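Local coordinates for beta-galactosidase (PDB 3OG2), which probably hydrolyses terminal non-reducing beta-D-galactose residues from beta-D-galactosides, as a TIM-barrel glycoside hydrolase of family 35, at residues Val210-Asn215 with Ser231-Gly236; His156-Ile161 with Arg204-Ile209. One frame throughout, in Å; residues are numbered along the deposited sequence. Where two conformers were deposited one is given.

Contact 1: residues Val210-Asn215 with Ser231-Gly236; sequences VPLINN and SVDIYG
Ile213 and Ile234 are paired by a single parallel beta bridge in the TIM barrel. Residues 210-215 bond through Pro211 and Ile213 to the backbone of Tyr175 in strand 172-177, so they occupy the barrel position between that strand and strand 236-239. Leu212 O lies at the heart of the bridge, accepting two backbone N-H groups, from Asp233 and Ile234; a weak bond of 3.3 Å runs from Asn214 N to Ile234 O. The two isoleucines lie slantwise to each other, the CD1 end of Ile213 meeting CG2 of Ile234 at 3.7 Å. Ile213 CG1 stands anti to its own N (chi1 -171°), which also brings it 3.4 Å from Ile234 O.

Asp233 reaches back along the neighbouring segment. Its OD2 takes the N-H of Leu212 at 2.9 Å, almost straight at 174°, on the anti side of the carboxylate and slightly out of its plane. The same oxygen pairs with Arg204, whose positive charge probably makes the buried carboxylate easier to keep ionised. Val232 also packs on the Leu212 carbonyl, CB 3.6 Å from Leu212 O, and its CG2 meets the Asn214 amide, the two side chains lying nearly at right angles.

Beyond Asn214 the chain borders the galactose site: Asn215, in the second shell, accepts at OD1 from Glu180 N and donates through ND2 to Asn179 OD1, Glu180 and Asn179 being part of that site. The amide of Asn214 is turned 68° from the Tyr235 ring, whose hydroxyl bonds to Asp216 and Gly221. OD1 of Asn214 passes 3.6 Å from Tyr235 CD1 and receives the N-H of Gly236 at 2.8 Å.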
ATOM      1  N   VAL A 210     -23.795   0.426  -7.724  1.00  8.00           N
ATOM      2  CA  VAL A 210     -23.191   1.672  -7.308  1.00  7.77           C
ATOM      3  C   VAL A 210     -22.523   2.315  -8.504  1.00  7.41           C
ATOM      4  O   VAL A 210     -22.398   1.696  -9.579  1.00  8.09           O
ATOM      5  CB  VAL A 210     -22.192   1.450  -6.146  1.00  8.28           C
ATOM      6  CG1 VAL A 210     -22.997   0.969  -4.890  1.00 10.79           C
ATOM      7  CG2 VAL A 210     -21.059   0.501  -6.507  1.00  9.86           C
ATOM      8  N   PRO A 211     -22.133   3.585  -8.372  1.00  7.90           N
ATOM      9  CA  PRO A 211     -21.529   4.254  -9.528  1.00  7.51           C
ATOM     10  C   PRO A 211     -20.188   3.613  -9.895  1.00  7.21           C
ATOM     11  O   PRO A 211     -19.422   3.180  -9.040  1.00  7.87           O
ATOM     12  CB  PRO A 211     -21.311   5.680  -9.059  1.00  8.62           C
ATOM     13  CG  PRO A 211     -22.367   5.851  -7.951  1.00  9.82           C
ATOM     14  CD  PRO A 211     -22.322   4.522  -7.237  1.00  8.14           C
ATOM     15  N   LEU A 212     -19.955   3.684 -11.224  1.00  7.63           N
ATOM     16  CA  LEU A 212     -18.671   3.218 -11.780  1.00  7.43           C
ATOM     17  C   LEU A 212     -17.753   4.418 -11.984  1.00  7.43           C
ATOM     18  O   LEU A 212     -18.173   5.430 -12.558  1.00  8.50           O
ATOM     19  CB  LEU A 212     -18.868   2.536 -13.155  1.00  8.51           C
ATOM     20  CG  LEU A 212     -19.805   1.339 -13.125  1.00 10.07           C
ATOM     21  CD1 LEU A 212     -20.023   0.846 -14.559  1.00 13.05           C
ATOM     22  CD2 LEU A 212     -19.242   0.285 -12.187  1.00 15.56           C
ATOM     23  N   ILE A 213     -16.535   4.290 -11.524  1.00  6.99           N
ATOM     24  CA  ILE A 213     -15.518   5.345 -11.642  1.00  6.89           C
ATOM     25  C   ILE A 213     -14.307   4.732 -12.276  1.00  7.19           C
ATOM     26  O   ILE A 213     -13.940   3.575 -11.993  1.00 10.21           O
ATOM     27  CB  ILE A 213     -15.215   5.899 -10.253  1.00  8.17           C
ATOM     28  CG1 ILE A 213     -14.319   7.158 -10.314  1.00  8.19           C
ATOM     29  CG2 ILE A 213     -14.613   4.870  -9.295  1.00 10.41           C
ATOM     30  CD1 ILE A 213     -14.318   7.977  -9.007  1.00 10.36           C
ATOM     31  N   ASN A 214     -13.669   5.475 -13.187  1.00  7.69           N
ATOM     32  CA  ASN A 214     -12.449   4.935 -13.784  1.00  7.69           C
ATOM     33  C   ASN A 214     -11.224   5.710 -13.285  1.00  6.94           C
ATOM     34  O   ASN A 214     -11.310   6.591 -12.460  1.00  8.30           O
ATOM     35  CB  ASN A 214     -12.516   4.927 -15.340  1.00  8.48           C
ATOM     36  CG  ASN A 214     -12.547   6.312 -15.941  1.00  9.11           C
ATOM     37  OD1 ASN A 214     -12.819   7.344 -15.311  1.00  8.45           O
ATOM     38  ND2 ASN A 214     -12.390   6.304 -17.236  1.00 15.34           N
ATOM     39  N   ASN A 215     -10.052   5.280 -13.802  1.00  7.05           N
ATOM     40  CA  ASN A 215      -8.808   5.859 -13.359  1.00  7.15           C
ATOM     41  C   ASN A 215      -7.847   5.998 -14.505  1.00  7.19           C
ATOM     42  O   ASN A 215      -6.835   5.318 -14.614  1.00  8.83           O
ATOM     43  CB  ASN A 215      -8.187   5.054 -12.190  1.00  7.41           C
ATOM     44  CG  ASN A 215      -7.661   3.694 -12.538  1.00  6.86           C
ATOM     45  OD1 ASN A 215      -8.261   2.986 -13.367  1.00  7.54           O
ATOM     46  ND2 ASN A 215      -6.558   3.303 -11.923  1.00  7.44           N
ATOM     47  N   SER A 231     -18.543   4.360 -21.582  1.00  8.79           N
ATOM     48  CA  SER A 231     -18.359   5.407 -20.586  1.00  9.94           C
ATOM     49  C   SER A 231     -18.795   4.968 -19.201  1.00  8.99           C
ATOM     50  O   SER A 231     -19.775   4.271 -18.995  1.00 10.01           O
ATOM     51  CB  SER A 231     -19.093   6.659 -21.046  1.00 11.68           C
ATOM     52  OG  SER A 231     -20.480   6.495 -21.183  1.00 13.78           O
ATOM     53  N   VAL A 232     -18.040   5.464 -18.218  1.00  9.17           N
ATOM     54  CA  VAL A 232     -18.404   5.228 -16.802  1.00  8.80           C
ATOM     55  C   VAL A 232     -19.223   6.384 -16.272  1.00  7.83           C
ATOM     56  O   VAL A 232     -19.572   7.340 -16.980  1.00 10.62           O
ATOM     57  CB  VAL A 232     -17.141   4.994 -15.955  1.00  8.82           C
ATOM     58  CG1 VAL A 232     -16.409   3.718 -16.415  1.00 12.70           C
ATOM     59  CG2 VAL A 232     -16.200   6.192 -15.979  1.00  9.94           C
ATOM     60  N   ASP A 233     -19.570   6.319 -14.975  1.00  8.10           N
ATOM     61  CA  ASP A 233     -20.411   7.341 -14.375  1.00  7.59           C
ATOM     62  C   ASP A 233     -19.620   8.580 -13.962  1.00  7.61           C
ATOM     63  O   ASP A 233     -20.071   9.705 -14.115  1.00  9.82           O
ATOM     64  CB  ASP A 233     -21.117   6.765 -13.167  1.00  8.52           C
ATOM     65  CG  ASP A 233     -22.057   5.644 -13.564  1.00  9.25           C
ATOM     66  OD1 ASP A 233     -22.832   5.827 -14.558  1.00 13.03           O
ATOM     67  OD2 ASP A 233     -22.108   4.646 -12.854  1.00  9.99           O
ATOM     68  N   ILE A 234     -18.444   8.333 -13.360  1.00  7.59           N
ATOM     69  CA  ILE A 234     -17.630   9.429 -12.832  1.00  6.89           C
ATOM     70  C   ILE A 234     -16.241   9.259 -13.446  1.00  7.07           C
ATOM     71  O   ILE A 234     -15.614   8.195 -13.291  1.00  7.83           O
ATOM     72  CB  ILE A 234     -17.548   9.414 -11.288  1.00  7.62           C
ATOM     73  CG1 ILE A 234     -18.942   9.575 -10.677  1.00  9.32           C
ATOM     74  CG2 ILE A 234     -16.506  10.400 -10.814  1.00  9.04           C
ATOM     75  CD1 ILE A 234     -18.972   9.382  -9.149  1.00 10.52           C
ATOM     76  N   TYR A 235     -15.748  10.276 -14.140  1.00  7.46           N
ATOM     77  CA  TYR A 235     -14.426  10.210 -14.732  1.00  7.73           C
ATOM     78  C   TYR A 235     -13.365  10.435 -13.652  1.00  8.04           C
ATOM     79  O   TYR A 235     -13.415  11.481 -12.968  1.00  8.31           O
ATOM     80  CB  TYR A 235     -14.293  11.306 -15.819  1.00  9.02           C
ATOM     81  CG  TYR A 235     -12.909  11.317 -16.412  1.00  7.93           C
ATOM     82  CD1 TYR A 235     -12.481  10.327 -17.309  1.00  8.49           C
ATOM     83  CD2 TYR A 235     -12.000  12.350 -16.049  1.00  8.65           C
ATOM     84  CE1 TYR A 235     -11.198  10.313 -17.861  1.00  8.98           C
ATOM     85  CE2 TYR A 235     -10.725  12.316 -16.622  1.00  9.04           C
ATOM     86  CZ  TYR A 235     -10.339  11.326 -17.504  1.00  8.17           C
ATOM     87  OH  TYR A 235      -9.064  11.363 -18.049  1.00  9.79           O
ATOM     88  N   GLY A 236     -12.443   9.518 -13.513  1.00  7.73           N
ATOM     89  CA  GLY A 236     -11.333   9.655 -12.561  1.00  7.74           C
ATOM     90  C   GLY A 236     -10.001   9.598 -13.342  1.00  7.11           C
ATOM     91  O   GLY A 236      -9.939   8.997 -14.406  1.00  7.75           O
TER

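Contact 2: residues His156-Ile161 with Arg204-Ile209; sequences HIASII and RNAGII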
ATOM      1  N   HIS A 156     -17.708 -14.034 -10.367  1.00  7.72           N
ATOM      2  CA  HIS A 156     -17.577 -14.376  -8.962  1.00  7.67           C
ATOM      3  C   HIS A 156     -17.214 -13.163  -8.120  1.00  8.00           C
ATOM      4  O   HIS A 156     -17.845 -12.886  -7.085  1.00  8.83           O
ATOM      5  CB  HIS A 156     -16.475 -15.460  -8.757  1.00  8.35           C
ATOM      6  CG  HIS A 156     -17.013 -16.809  -9.081  1.00 10.02           C
ATOM      7  ND1 HIS A 156     -17.071 -17.360 -10.358  1.00 12.88           N
ATOM      8  CD2 HIS A 156     -17.503 -17.747  -8.223  1.00 12.91           C
ATOM      9  CE1 HIS A 156     -17.615 -18.588 -10.263  1.00 14.60           C
ATOM     10  NE2 HIS A 156     -17.883 -18.835  -8.980  1.00 15.12           N
ATOM     11  N   ILE A 157     -16.156 -12.413  -8.516  1.00  7.78           N
ATOM     12  CA  ILE A 157     -15.704 -11.335  -7.621  1.00  7.59           C
ATOM     13  C   ILE A 157     -16.697 -10.184  -7.615  1.00  7.56           C
ATOM     14  O   ILE A 157     -16.917  -9.553  -6.565  1.00  8.34           O
ATOM     15  CB  ILE A 157     -14.271 -10.881  -7.985  1.00  7.80           C
ATOM     16  CG1 ILE A 157     -13.622 -10.148  -6.800  1.00  9.41           C
ATOM     17  CG2 ILE A 157     -14.219 -10.001  -9.247  1.00  8.51           C
ATOM     18  CD1 ILE A 157     -13.316 -11.031  -5.609  1.00 10.25           C
ATOM     19  N   ALA A 158     -17.332  -9.865  -8.749  1.00  7.85           N
ATOM     20  CA  ALA A 158     -18.267  -8.748  -8.750  1.00  8.21           C
ATOM     21  C   ALA A 158     -19.507  -9.149  -8.015  1.00  8.53           C
ATOM     22  O   ALA A 158     -20.142  -8.262  -7.428  1.00  9.70           O
ATOM     23  CB  ALA A 158     -18.526  -8.254 -10.167  1.00  8.69           C
ATOM     24  N   SER A 159     -19.872 -10.432  -7.954  1.00  8.63           N
ATOM     25  CA  SER A 159     -21.040 -10.759  -7.111  0.50  9.78           C
ATOM     26  C   SER A 159     -20.687 -10.700  -5.630  1.00  8.30           C
ATOM     27  O   SER A 159     -21.531 -10.272  -4.844  1.00  9.54           O
ATOM     28  CB  SER A 159     -21.588 -12.109  -7.511  0.50 10.87           C
ATOM     29  OG  SER A 159     -20.734 -13.170  -7.191  0.50 23.41           O
ATOM     30  N   ILE A 160     -19.446 -11.057  -5.246  1.00  8.34           N
ATOM     31  CA  ILE A 160     -18.998 -10.867  -3.864  1.00  8.25           C
ATOM     32  C   ILE A 160     -19.034  -9.396  -3.506  1.00  7.68           C
ATOM     33  O   ILE A 160     -19.545  -8.999  -2.456  1.00  9.16           O
ATOM     34  CB  ILE A 160     -17.576 -11.440  -3.716  1.00  8.93           C
ATOM     35  CG1 ILE A 160     -17.616 -12.985  -3.659  1.00  9.87           C
ATOM     36  CG2 ILE A 160     -16.845 -10.892  -2.503  1.00 11.11           C
ATOM     37  CD1 ILE A 160     -16.294 -13.662  -3.906  1.00 10.89           C
ATOM     38  N   ILE A 161     -18.515  -8.545  -4.384  1.00  7.86           N
ATOM     39  CA  ILE A 161     -18.531  -7.096  -4.115  0.50  7.75           C
ATOM     40  C   ILE A 161     -19.959  -6.593  -4.080  1.00  7.36           C
ATOM     41  O   ILE A 161     -20.334  -5.723  -3.286  1.00  8.52           O
ATOM     42  CB  ILE A 161     -17.661  -6.427  -5.172  0.50  7.05           C
ATOM     43  CG1 ILE A 161     -16.172  -6.837  -5.011  0.50  7.79           C
ATOM     44  CG2 ILE A 161     -17.792  -4.914  -5.185  0.50  6.27           C
ATOM     45  CD1 ILE A 161     -15.296  -6.130  -6.047  0.50 12.94           C
ATOM     46  N   ARG A 204     -22.093  -4.922 -14.233  1.00  8.24           N
ATOM     47  CA  ARG A 204     -23.528  -4.660 -14.069  1.00  8.76           C
ATOM     48  C   ARG A 204     -24.285  -5.987 -13.993  1.00  8.97           C
ATOM     49  O   ARG A 204     -25.214  -6.135 -13.215  1.00 10.48           O
ATOM     50  CB  ARG A 204     -24.045  -3.816 -15.249  1.00  9.11           C
ATOM     51  CG  ARG A 204     -23.503  -2.397 -15.191  1.00  9.29           C
ATOM     52  CD  ARG A 204     -23.937  -1.648 -13.950  1.00  9.81           C
ATOM     53  NE  ARG A 204     -23.701  -0.203 -14.010  1.00 10.64           N
ATOM     54  CZ  ARG A 204     -23.419   0.601 -12.979  1.00  9.31           C
ATOM     55  NH1 ARG A 204     -23.326   0.090 -11.757  1.00 10.79           N
ATOM     56  NH2 ARG A 204     -23.239   1.883 -13.208  1.00 13.64           N
ATOM     57  N   ASN A 205     -23.897  -6.950 -14.850  1.00  8.80           N
ATOM     58  CA  ASN A 205     -24.590  -8.239 -14.909  1.00 10.16           C
ATOM     59  C   ASN A 205     -24.428  -8.990 -13.591  1.00 10.47           C
ATOM     60  O   ASN A 205     -25.316  -9.797 -13.261  1.00 13.49           O
ATOM     61  CB  ASN A 205     -24.051  -9.109 -16.035  1.00 11.29           C
ATOM     62  CG  ASN A 205     -24.431  -8.660 -17.427  1.00 13.77           C
ATOM     63  OD1 ASN A 205     -23.814  -9.105 -18.434  1.00 17.46           O
ATOM     64  ND2 ASN A 205     -25.389  -7.789 -17.527  1.00 13.39           N
ATOM     65  N   ALA A 206     -23.337  -8.739 -12.865  1.00 10.27           N
ATOM     66  CA  ALA A 206     -23.105  -9.423 -11.573  1.00 10.86           C
ATOM     67  C   ALA A 206     -23.756  -8.693 -10.409  1.00 10.32           C
ATOM     68  O   ALA A 206     -23.612  -9.160  -9.253  1.00 13.72           O
ATOM     69  CB  ALA A 206     -21.599  -9.545 -11.312  1.00 12.06           C
ATOM     70  N   GLY A 207     -24.491  -7.609 -10.685  1.00 10.59           N
ATOM     71  CA  GLY A 207     -25.237  -6.930  -9.662  1.00 11.29           C
ATOM     72  C   GLY A 207     -24.660  -5.623  -9.137  1.00  9.15           C
ATOM     73  O   GLY A 207     -25.182  -5.099  -8.150  1.00 10.11           O
ATOM     74  N   ILE A 208     -23.585  -5.123  -9.758  1.00  8.28           N
ATOM     75  CA  ILE A 208     -23.024  -3.869  -9.292  1.00  8.15           C
ATOM     76  C   ILE A 208     -23.965  -2.749  -9.715  1.00  7.50           C
ATOM     77  O   ILE A 208     -24.202  -2.618 -10.928  1.00  8.53           O
ATOM     78  CB  ILE A 208     -21.608  -3.656  -9.868  1.00  8.47           C
ATOM     79  CG1 ILE A 208     -20.658  -4.758  -9.417  1.00  9.64           C
ATOM     80  CG2 ILE A 208     -21.079  -2.272  -9.545  1.00  9.19           C
ATOM     81  CD1 ILE A 208     -20.391  -4.806  -7.900  1.00  8.90           C
ATOM     82  N   ILE A 209     -24.504  -2.005  -8.730  1.00  8.27           N
ATOM     83  CA  ILE A 209     -25.435  -0.911  -9.047  1.00  8.25           C
ATOM     84  C   ILE A 209     -24.902   0.411  -8.514  1.00  7.79           C
ATOM     85  O   ILE A 209     -25.484   1.441  -8.815  1.00  9.81           O
ATOM     86  CB  ILE A 209     -26.855  -1.160  -8.504  1.00 10.02           C
ATOM     87  CG1 ILE A 209     -26.880  -1.383  -6.994  1.00 10.16           C
ATOM     88  CG2 ILE A 209     -27.497  -2.323  -9.294  1.00 11.92           C
ATOM     89  CD1 ILE A 209     -28.331  -1.488  -6.464  1.00 13.54           C
TER
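Ala158, on helix 144-163, meets Ala206 methyl to methyl, CB to CB at 3.5 Å, and this short pair lets the helix come close to the turn that ends helix 193-205. The same Ala158 offers its carbonyl to the apolar end of Ile208, whose CD1 sits 3.5 Å from Ala158 O. One residue on, Ser159 contributes backbone: its CA lies 3.7 Å from Ala206 O, while its hydroxyl, in one of two conformers, is bonded to Ala155 O one turn back in its own helix. A turn after Ala158, Ile161 brings CG2 to 3.8 Å from Ile208 CD1 in one of its two conformers, the two side chains slanting across each other. Ile208 manages both contacts because its chain is folded, not extended, about CB-CG1 (chi2 -64°), while Tyr175 of strand 172-177 packs against Ala158, Ile161 and Ile208 alike. A serine in place of Ile208 would probably open a gap where CD1 now lies against Ala158 and Ile161.

On the far segment, Gly207 takes a positive phi of 104° and ends the helix in a Schellman motif, and Arg204 NH1 reaches past the turn to Ile208 O, from well above the carbonyl plane. A helix meeting the turn after the next outer helix, over strand 172-177, fits the outer helical layer of a (beta/alpha) barrel.

In the fold
From the N terminus the chain runs through strand 110-116 into helix 144-163, dips back into the barrel as strand 172-177 and leaves again as helix 193-205. Contact 2 closes the 42-residue helix-strand-helix passage, joining 156-161 to the turn that ends helix 193-205. The chain goes straight on into 210-215, and contact 1 then closes a loop of 15 residues that has neither helix nor strand. The two contacts follow in series, neither nested nor crossed. Arg204, from contact 2, reaches into contact 1, where its NH1 bonds to Val210 O. Together they connect the outer helical layer to the barrel wall, which carries on into strand 236-239.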